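Local atomic coordinates of 4-oxalmesaconate hydratase (Pseudomonas putida, PDB entry 5CGZ), a protein that catalyses the hydration of 4-carboxy-2-hydroxymuconate (the enol of oxalomesaconate) to 4-carboxy-4-hydroxy-2-oxoadipate in gallate degradation, with one zinc ion per subunit. Residues S3-S8 against A31-C36. Numbering follows the deposited sequence. Where two conformers were deposited one is given.
Sequences SALVVS and AMHVVC
Met32 folds its thioether over the methyl of Ala4, with SD 3.6 Å from Ala4 CB. Its CG stands anti to the carbonyl carbon (chi1 -63°), and two further bends, at chi2 and chi3, carry the sulfur and CE across to the neighbouring strand. CE also comes close to Val6 CG2. Further along this face, Val34 sets CG2 against Val6 CB at 4.0 Å. On the other face the side chains of Leu5 and His33 run alongside each other in the same direction. Leu5 CD1 meets the imidazole obliquely, 4.0 Å from His33 CD2, and also touches Val35 CG2. Leu5 CG lies anti to the backbone N (chi1 176°), and chi2 of 68° then turns CD1 toward strand 31-36, where it reaches both side chains. The rotation of the His33 ring is fixed from beyond the pair: ND1 bonds to Ser77 OG and NE2 to Glu79 OE1.

The backbones run parallel and in continuous register from Ser3 beside Ala31 to Ser8 beside Cys36. Five N-H...O bonds join them. The first, Ala4 N to Ala31 O, is the longest at 3.2 Å, and its donor sits above the carbonyl plane. The other four are shorter; Val35 N to Val6 O and Ser8 N to Val35 O each measure 2.8 Å. The His33 carbonyl also receives a CA-H...O contact from Leu5.

Helix 13-27 packs on the Met32 and Val34 face, and helix 92-105 on the Leu5 and His33 face. At the C-terminal end of strand 3-8, Ser8 OG bonds to the carbonyl of His10, a zinc ligand together with Asp13, Glu44 and His123. Strand 3-8, helix 13-27 and strand 31-36 thus form a beta-alpha-beta unit of the Rossmann-like PIG-L fold, with the metal site beyond the C-terminal end of its first strand.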
loop_
_atom_site.group_PDB
_atom_site.type_symbol
_atom_site.label_atom_id
_atom_site.label_comp_id
_atom_site.label_asym_id
_atom_site.label_seq_id
_atom_site.Cartn_x
_atom_site.Cartn_y
_atom_site.Cartn_z
ATOM N N SER A 3 14.782 29.927 -11.484
ATOM C CA SER A 3 15.139 29.685 -10.092
ATOM C C SER A 3 14.564 28.363 -9.585
ATOM O O SER A 3 13.676 27.781 -10.210
ATOM C CB SER A 3 14.642 30.839 -9.225
ATOM O OG SER A 3 13.223 30.824 -9.172
ATOM N N ALA A 4 15.077 27.892 -8.453
ATOM C CA ALA A 4 14.537 26.696 -7.805
ATOM C C ALA A 4 14.926 26.708 -6.335
ATOM O O ALA A 4 15.819 27.455 -5.920
ATOM C CB ALA A 4 15.031 25.405 -8.500
ATOM N N LEU A 5 14.252 25.873 -5.552
ATOM C CA LEU A 5 14.310 25.952 -4.103
ATOM C C LEU A 5 14.607 24.598 -3.470
ATOM O O LEU A 5 14.050 23.568 -3.873
ATOM C CB LEU A 5 12.980 26.499 -3.562
ATOM C CG LEU A 5 12.835 26.562 -2.040
ATOM C CD1 LEU A 5 13.796 27.609 -1.463
ATOM C CD2 LEU A 5 11.388 26.860 -1.638
ATOM N N VAL A 6 15.476 24.604 -2.470
ATOM C CA VAL A 6 15.737 23.407 -1.685
ATOM C C VAL A 6 15.395 23.707 -0.230
ATOM O O VAL A 6 15.881 24.689 0.330
ATOM C CB VAL A 6 17.208 22.951 -1.816
ATOM C CG1 VAL A 6 17.486 21.725 -0.936
ATOM C CG2 VAL A 6 17.529 22.666 -3.270
ATOM N N VAL A 7 14.529 22.894 0.370
ATOM C CA VAL A 7 14.208 23.051 1.792
ATOM C C VAL A 7 14.826 21.920 2.617
ATOM O O VAL A 7 14.388 20.768 2.558
ATOM C CB VAL A 7 12.703 23.095 2.033
ATOM C CG1 VAL A 7 12.415 23.342 3.513
ATOM C CG2 VAL A 7 12.078 24.188 1.181
ATOM N N SER A 8 15.847 22.285 3.384
ATOM C CA SER A 8 16.685 21.357 4.130
ATOM C C SER A 8 16.351 21.427 5.626
ATOM O O SER A 8 16.387 22.511 6.208
ATOM C CB SER A 8 18.155 21.715 3.866
ATOM O OG SER A 8 19.053 20.818 4.471
ATOM N N ALA A 31 19.006 30.227 -10.635
ATOM C CA ALA A 31 19.345 30.776 -9.331
ATOM C C ALA A 31 18.833 29.800 -8.283
ATOM O O ALA A 31 17.639 29.775 -7.961
ATOM C CB ALA A 31 18.738 32.167 -9.135
ATOM N N MET A 32 19.737 28.966 -7.784
ATOM C CA MET A 32 19.378 27.963 -6.797
ATOM C C MET A 32 19.414 28.571 -5.406
ATOM O O MET A 32 20.426 29.138 -5.004
ATOM C CB MET A 32 20.324 26.764 -6.884
ATOM C CG MET A 32 20.267 26.023 -8.229
ATOM S SD MET A 32 18.615 25.380 -8.613
ATOM C CE MET A 32 18.301 24.383 -7.146
ATOM N N HIS A 33 18.306 28.458 -4.677
ATOM C CA HIS A 33 18.245 28.948 -3.300
ATOM C C HIS A 33 17.966 27.823 -2.306
ATOM O O HIS A 33 17.072 26.999 -2.520
ATOM C CB HIS A 33 17.170 30.028 -3.153
ATOM C CG HIS A 33 17.158 30.670 -1.799
ATOM N ND1 HIS A 33 18.247 31.349 -1.287
ATOM C CD2 HIS A 33 16.201 30.720 -0.839
ATOM C CE1 HIS A 33 17.958 31.794 -0.076
ATOM N NE2 HIS A 33 16.721 31.426 0.220
ATOM N N VAL A 34 18.715 27.813 -1.213
ATOM C CA VAL A 34 18.557 26.815 -0.165
ATOM C C VAL A 34 18.066 27.461 1.129
ATOM O O VAL A 34 18.649 28.442 1.605
ATOM C CB VAL A 34 19.884 26.078 0.105
ATOM C CG1 VAL A 34 19.746 25.089 1.265
ATOM C CG2 VAL A 34 20.346 25.361 -1.147
ATOM N N VAL A 35 16.984 26.924 1.683
ATOM C CA VAL A 35 16.586 27.252 3.047
ATOM C C VAL A 35 16.968 26.099 3.979
ATOM O O VAL A 35 16.509 24.969 3.790
ATOM C CB VAL A 35 15.075 27.507 3.181
ATOM C CG1 VAL A 35 14.700 27.672 4.651
ATOM C CG2 VAL A 35 14.649 28.723 2.377
ATOM N N CYS A 36 17.812 26.387 4.970
ATOM C CA CYS A 36 18.099 25.450 6.055
ATOM C C CYS A 36 17.271 25.822 7.271
ATOM O O CYS A 36 17.510 26.857 7.891
ATOM C CB CYS A 36 19.578 25.463 6.422
ATOM S SG CYS A 36 20.687 25.001 5.091
#